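Local coordinates for HRDC domain-containing protein (Bifidobacterium adolescentis ATCC 15703, PDB 3CYM) that is uncharacterised but probably acts as a 3'-5' exonuclease on nucleic acids, like ribonuclease D, and carries sodium ions at its presumed catalytic centre, at residues Ala196-Asp201 against Gly415-Gln420; Met219-Ile224 against Ser262-Val267. One frame throughout, in Å; residues are numbered along the deposited sequence. Where two conformers were deposited one is given.

How the contacts relate
Contact 1 and contact 2 lie on opposite sides of the chain's centre, with centres about 39 Å apart and nearest atoms about 21 Å apart, and they share no helix. Both segments of contact 2 fall within the part of the chain that contact 1 brings back together. Both are partly buried, yet their chemistry differs. In contact 1 the helix 193-207 meets the start of helix 418-433 through two glutamates, an arginine and a tryptophan, a polar join between separate parts of the fold. Contact 2 sets a turn before helix 231-250 against helix 261-270 with valine and isoleucine side chains, while Ser222 and His223 are exposed.

Contact 1: Ala196-Asp201 against Gly415-Gln420; sequences AQEEFD and GARDWQ. With GOL (glycerol), chain D.
Glu199 reaches from helix 193-207 to both Arg417 and Trp419; beyond CB its bend at chi2 (-58°) swings the carboxylate across to them. Contact begins at CG, 3.7 Å from Trp419 NE1, so the methylene already rests against the indole. CD comes next, 3.5 Å from Arg417 NE, and past it the oxygens divide the work. OE1 takes two bonds at once, from Arg417 NE at 2.8 Å on the syn side and from Trp419 NE1, also at 2.8 Å, on the anti side, the two donors arriving from opposite faces of the carboxylate plane. OE2 uses its syn lone pair for Arg417 NH1, at 2.8 Å and nearly straight (174°). The guanidinium thus grips the acid side-on, and a glutamate suits the place because a single carboxylate, on a chain long enough to reach, serves both a cation and a buried indole N-H. Gly415 O holds Arg417 NH2 in the guanidinium plane, fixing the rotation of the group, and a glycerol, probably from the crystallisation liquor, meets NH1 through O1.

Gly415 closes the preceding helix with a Schellman motif, as its positive phi allows, and Arg417 follows as N-cap of helix 418-433 in the exonuclease C-terminal region. Glu198, extended beyond CG, brings OE2 to this helix start: Trp419 N donates to it at 3.1 Å, and a water links it to Asp418 N. A negative charge there is probably favoured by the start of helix 418-433. Glu198 CB lies 3.6 Å from Trp419 CD1, and the Trp419 indole also stacks on Trp195, while Tyr202 makes a cation-pi contact with Arg417.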
loop_
_atom_site.group_PDB
_atom_site.type_symbol
_atom_site.label_atom_id
_atom_site.label_comp_id
_atom_site.label_asym_id
_atom_site.label_seq_id
_atom_site.Cartn_x
_atom_site.Cartn_y
_atom_site.Cartn_z
ATOM N N ALA A 196 13.808 3.249 -15.838
ATOM C CA ALA A 196 13.816 3.444 -14.387
ATOM C C ALA A 196 13.417 4.867 -14.001
ATOM O O ALA A 196 12.438 5.055 -13.271
ATOM C CB ALA A 196 15.167 3.082 -13.803
ATOM N N GLN A 197 14.142 5.853 -14.532
ATOM C CA GLN A 197 13.847 7.261 -14.266
ATOM C C GLN A 197 12.383 7.661 -14.530
ATOM O O GLN A 197 11.764 8.314 -13.680
ATOM C CB GLN A 197 14.824 8.173 -15.023
ATOM C CG GLN A 197 14.863 9.620 -14.526
ATOM C CD GLN A 197 14.901 9.717 -13.002
ATOM O OE1 GLN A 197 15.777 9.148 -12.347
ATOM N NE2 GLN A 197 13.948 10.445 -12.438
ATOM N N GLU A 198 11.830 7.238 -15.673
ATOM C CA GLU A 198 10.410 7.477 -16.019
ATOM C C GLU A 198 9.435 6.823 -15.036
ATOM O O GLU A 198 8.349 7.358 -14.764
ATOM C CB GLU A 198 10.095 6.960 -17.426
ATOM C CG GLU A 198 10.596 7.825 -18.570
ATOM C CD GLU A 198 10.007 7.424 -19.919
ATOM O OE1 GLU A 198 10.729 7.522 -20.934
ATOM O OE2 GLU A 198 8.827 7.017 -19.971
ATOM N N GLU A 199 9.817 5.653 -14.520
ATOM C CA GLU A 199 8.997 4.950 -13.555
ATOM C C GLU A 199 9.058 5.625 -12.198
ATOM O O GLU A 199 8.087 5.573 -11.444
ATOM C CB GLU A 199 9.401 3.481 -13.443
ATOM C CG GLU A 199 9.076 2.628 -14.654
ATOM C CD GLU A 199 7.605 2.627 -14.997
ATOM O OE1 GLU A 199 7.259 3.168 -16.070
ATOM O OE2 GLU A 199 6.799 2.098 -14.199
ATOM N N PHE A 200 10.187 6.272 -11.898
ATOM C CA PHE A 200 10.341 7.028 -10.649
ATOM C C PHE A 200 9.528 8.328 -10.693
ATOM O O PHE A 200 8.776 8.648 -9.752
ATOM C CB PHE A 200 11.809 7.370 -10.379
ATOM C CG PHE A 200 12.725 6.181 -10.326
ATOM C CD1 PHE A 200 12.265 4.922 -9.942
ATOM C CD2 PHE A 200 14.076 6.336 -10.631
ATOM C CE1 PHE A 200 13.127 3.843 -9.898
ATOM C CE2 PHE A 200 14.943 5.268 -10.581
ATOM C CZ PHE A 200 14.479 4.020 -10.210
ATOM N N ASP A 201 9.701 9.074 -11.786
ATOM C CA ASP A 201 8.918 10.272 -12.071
ATOM C C ASP A 201 7.415 10.057 -11.871
ATOM O O ASP A 201 6.755 10.856 -11.214
ATOM C CB ASP A 201 9.162 10.722 -13.514
ATOM C CG ASP A 201 10.530 11.346 -13.721
ATOM O OD1 ASP A 201 11.226 11.650 -12.731
ATOM O OD2 ASP A 201 10.901 11.545 -14.894
ATOM N N GLY A 415 -2.392 5.741 -19.210
ATOM C CA GLY A 415 -1.427 6.063 -18.163
ATOM C C GLY A 415 -0.094 5.352 -18.303
ATOM O O GLY A 415 0.733 5.401 -17.382
ATOM N N ALA A 416 0.111 4.681 -19.440
ATOM C CA ALA A 416 1.398 4.050 -19.745
ATOM C C ALA A 416 2.454 5.088 -20.054
ATOM O O ALA A 416 2.183 6.110 -20.686
ATOM C CB ALA A 416 1.274 3.069 -20.913
ATOM N N ARG A 417 3.674 4.795 -19.633
ATOM C CA ARG A 417 4.785 5.715 -19.795
ATOM C C ARG A 417 5.278 5.727 -21.227
ATOM O O ARG A 417 5.019 4.787 -21.985
ATOM C CB ARG A 417 5.911 5.352 -18.826
ATOM C CG ARG A 417 5.789 6.029 -17.475
ATOM C CD ARG A 417 4.528 5.618 -16.738
ATOM N NE ARG A 417 4.742 4.373 -16.012
ATOM C CZ ARG A 417 3.787 3.514 -15.671
ATOM N NH1 ARG A 417 4.111 2.421 -15.000
ATOM N NH2 ARG A 417 2.523 3.731 -16.001
ATOM N N ASP A 418 5.970 6.804 -21.590
ATOM C CA ASP A 418 6.524 6.965 -22.930
ATOM C C ASP A 418 7.406 5.796 -23.360
ATOM O O ASP A 418 7.319 5.362 -24.500
ATOM C CB ASP A 418 7.310 8.275 -23.043
ATOM C CG ASP A 418 6.445 9.505 -22.826
ATOM O OD1 ASP A 418 5.200 9.379 -22.755
ATOM O OD2 ASP A 418 7.025 10.609 -22.730
ATOM N N TRP A 419 8.238 5.280 -22.453
ATOM C CA TRP A 419 9.114 4.151 -22.792
ATOM C C TRP A 419 8.332 2.867 -23.079
ATOM O O TRP A 419 8.744 2.068 -23.917
ATOM C CB TRP A 419 10.186 3.906 -21.722
ATOM C CG TRP A 419 9.693 3.334 -20.407
ATOM C CD1 TRP A 419 9.292 4.038 -19.309
ATOM C CD2 TRP A 419 9.578 1.947 -20.053
ATOM N NE1 TRP A 419 8.925 3.184 -18.297
ATOM C CE2 TRP A 419 9.102 1.893 -18.721
ATOM C CE3 TRP A 419 9.834 0.744 -20.728
ATOM C CZ2 TRP A 419 8.854 0.682 -18.055
ATOM C CZ3 TRP A 419 9.600 -0.459 -20.062
ATOM C CH2 TRP A 419 9.112 -0.479 -18.741
ATOM N N GLN A 420 7.203 2.700 -22.391
ATOM C CA GLN A 420 6.367 1.518 -22.537
ATOM C C GLN A 420 5.669 1.558 -23.877
ATOM O O GLN A 420 5.659 0.570 -24.586
ATOM C CB GLN A 420 5.352 1.418 -21.404
ATOM C CG GLN A 420 5.987 1.382 -20.040
ATOM C CD GLN A 420 5.006 1.144 -18.941
ATOM O OE1 GLN A 420 3.966 1.795 -18.863
ATOM N NE2 GLN A 420 5.324 0.199 -18.074
HETATM C C1 GOL D . 2.312 -0.348 -14.176
HETATM O O1 GOL D . 1.687 0.562 -15.058
HETATM C C2 GOL D . 3.495 -0.987 -14.892
HETATM O O2 GOL D . 3.211 -2.351 -15.076
HETATM C C3 GOL D . 4.768 -0.826 -14.065
HETATM O O3 GOL D . 5.873 -0.657 -14.928
HETATM O O HOH W 1 6.474 8.687 -19.371
#

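Contact 2: Met219-Ile224 against Ser262-Val267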
loop_
_atom_site.group_PDB
_atom_site.type_symbol
_atom_site.label_atom_id
_atom_site.label_comp_id
_atom_site.label_asym_id
_atom_site.label_seq_id
_atom_site.Cartn_x
_atom_site.Cartn_y
_atom_site.Cartn_z
ATOM N N MET A 219 -18.536 -2.130 0.048
ATOM C CA MET A 219 -18.811 -3.354 -0.695
ATOM C C MET A 219 -17.715 -4.395 -0.432
ATOM O O MET A 219 -17.819 -5.551 -0.856
ATOM C CB MET A 219 -18.926 -3.029 -2.188
ATOM C CG MET A 219 -19.795 -3.971 -2.995
ATOM S SD MET A 219 -21.515 -4.030 -2.474
ATOM C CE MET A 219 -22.148 -5.215 -3.660
ATOM N N HIS A 220 -16.685 -3.978 0.301
ATOM C CA HIS A 220 -15.493 -4.793 0.539
ATOM C C HIS A 220 -15.509 -5.497 1.895
ATOM O O HIS A 220 -14.484 -5.618 2.569
ATOM C CB HIS A 220 -14.234 -3.947 0.331
ATOM C CG HIS A 220 -14.008 -3.582 -1.099
ATOM N ND1 HIS A 220 -13.060 -4.203 -1.882
ATOM C CD2 HIS A 220 -14.645 -2.702 -1.906
ATOM C CE1 HIS A 220 -13.103 -3.701 -3.103
ATOM N NE2 HIS A 220 -14.058 -2.789 -3.145
ATOM N N VAL A 221 -16.699 -5.948 2.278
ATOM C CA VAL A 221 -16.902 -6.797 3.439
ATOM C C VAL A 221 -16.751 -8.228 2.928
ATOM O O VAL A 221 -17.334 -8.574 1.907
ATOM C CB VAL A 221 -18.319 -6.576 4.012
ATOM C CG1 VAL A 221 -18.663 -7.611 5.062
ATOM C CG2 VAL A 221 -18.464 -5.152 4.573
ATOM N N SER A 222 -15.946 -9.041 3.607
ATOM C CA SER A 222 -15.752 -10.425 3.179
ATOM C C SER A 222 -17.059 -11.214 3.262
ATOM O O SER A 222 -17.882 -10.994 4.161
ATOM C CB SER A 222 -14.621 -11.112 3.956
ATOM O OG SER A 222 -14.743 -10.913 5.349
ATOM N N HIS A 223 -17.243 -12.105 2.282
ATOM C CA HIS A 223 -18.441 -12.940 2.109
ATOM C C HIS A 223 -19.698 -12.146 1.741
ATOM O O HIS A 223 -20.821 -12.611 1.979
ATOM C CB HIS A 223 -18.691 -13.850 3.320
ATOM C CG HIS A 223 -17.593 -14.834 3.569
ATOM N ND1 HIS A 223 -17.682 -16.158 3.197
ATOM C CD2 HIS A 223 -16.376 -14.684 4.143
ATOM C CE1 HIS A 223 -16.568 -16.783 3.535
ATOM N NE2 HIS A 223 -15.759 -15.911 4.108
ATOM N N ILE A 224 -19.495 -10.971 1.131
ATOM C CA ILE A 224 -20.582 -10.062 0.716
ATOM C C ILE A 224 -21.437 -10.671 -0.394
ATOM O O ILE A 224 -22.632 -10.371 -0.520
ATOM C CB ILE A 224 -20.035 -8.640 0.299
ATOM C CG1 ILE A 224 -21.159 -7.616 0.125
ATOM C CG2 ILE A 224 -19.146 -8.706 -0.953
ATOM C CD1 ILE A 224 -22.018 -7.466 1.329
ATOM N N SER A 262 -18.080 -11.165 9.534
ATOM C CA SER A 262 -19.008 -12.274 9.795
ATOM C C SER A 262 -20.271 -11.807 10.491
ATOM O O SER A 262 -21.355 -12.214 10.092
ATOM C CB SER A 262 -18.361 -13.361 10.660
ATOM O OG SER A 262 -17.123 -13.781 10.125
ATOM N N SER A 263 -20.120 -10.970 11.525
ATOM C CA SER A 263 -21.259 -10.395 12.264
ATOM C C SER A 263 -22.149 -9.560 11.370
ATOM O O SER A 263 -23.360 -9.734 11.400
ATOM C CB SER A 263 -20.813 -9.526 13.443
ATOM O OG SER A 263 -20.210 -10.311 14.456
ATOM N N ILE A 264 -21.530 -8.663 10.595
ATOM C CA ILE A 264 -22.211 -7.826 9.596
ATOM C C ILE A 264 -23.054 -8.656 8.615
ATOM O O ILE A 264 -24.255 -8.412 8.472
ATOM C CB ILE A 264 -21.205 -6.917 8.816
ATOM C CG1 ILE A 264 -20.608 -5.854 9.741
ATOM C CG2 ILE A 264 -21.874 -6.234 7.621
ATOM C CD1 ILE A 264 -19.456 -5.085 9.141
ATOM N N ILE A 265 -22.428 -9.642 7.969
ATOM C CA ILE A 265 -23.122 -10.548 7.040
ATOM C C ILE A 265 -24.222 -11.345 7.755
ATOM O O ILE A 265 -25.335 -11.470 7.247
ATOM C CB ILE A 265 -22.113 -11.485 6.296
ATOM C CG1 ILE A 265 -21.111 -10.668 5.457
ATOM C CG2 ILE A 265 -22.824 -12.525 5.428
ATOM C CD1 ILE A 265 -21.727 -9.812 4.366
ATOM N N GLU A 266 -23.916 -11.839 8.950
ATOM C CA GLU A 266 -24.869 -12.594 9.760
ATOM C C GLU A 266 -26.162 -11.826 10.040
ATOM O O GLU A 266 -27.259 -12.356 9.833
ATOM C CB GLU A 266 -24.226 -12.982 11.086
ATOM C CG GLU A 266 -24.361 -14.437 11.426
ATOM C CD GLU A 266 -23.941 -14.746 12.852
ATOM O OE1 GLU A 266 -24.762 -15.329 13.588
ATOM O OE2 GLU A 266 -22.795 -14.407 13.235
ATOM N N VAL A 267 -26.030 -10.576 10.485
ATOM C CA VAL A 267 -27.203 -9.766 10.831
ATOM C C VAL A 267 -27.925 -9.230 9.591
ATOM O O VAL A 267 -29.117 -8.928 9.644
ATOM C CB VAL A 267 -26.880 -8.624 11.844
ATOM C CG1 VAL A 267 -26.403 -9.190 13.153
ATOM C CG2 VAL A 267 -25.843 -7.718 11.310
#
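Ile265 has CG1 anti to its carbonyl carbon (chi1 -61°) and a second turn of the same sense at chi2 (-61°), which folds CD1 over toward the loop 219-224; Val221 answers with CG1 anti to the backbone N, directed at the helix. The two side chains run antiparallel alongside each other, and Val221 CG1 comes to 3.8 Å from Ile265 CD1. The same methyl of Ile265 meets Ile224, whose side chain lies roughly perpendicular to it, CD1 to CD1 at 3.8 Å, and it also lies 3.8 Å from Ile224 CA. One branched aliphatic group therefore covers the helix-facing side of the turn from Val221 to Ile224.

That turn is a type II beta turn, with His223 at its third position holding the positive phi (67°) the type requires, although glycine is the commoner occupant there. Its carbonyl groups also border the isoleucine: Ser222 O approaches Ile265 CG1 at 3.5 Å, and His223 O stands 3.8 Å from Ile265 CD1. These are van der Waals contacts, as befits an aliphatic side chain. Replacing Ile265 with an alanine removes CG1, CG2 and CD1 and would probably leave Val221 CG1 and Ile224 CD1 without their shared partner, opening a gap between turn and helix. Ile264 adds a lighter touch, its CG2 4.3 Å from Val221 CG1.

Polar groups stay at the margin, His223 ND1 bonding to Glu226 and Ser222 N to Asp261, just ahead of the 262-267 segment. Helix 231-250 packs against both partners, Trp241 meeting Val221 and Val237 meeting Ile224, so the turn packs against both helix 231-250 and helix 261-270 of the HRDC region, which also touch each other through Arg244 and Ile264.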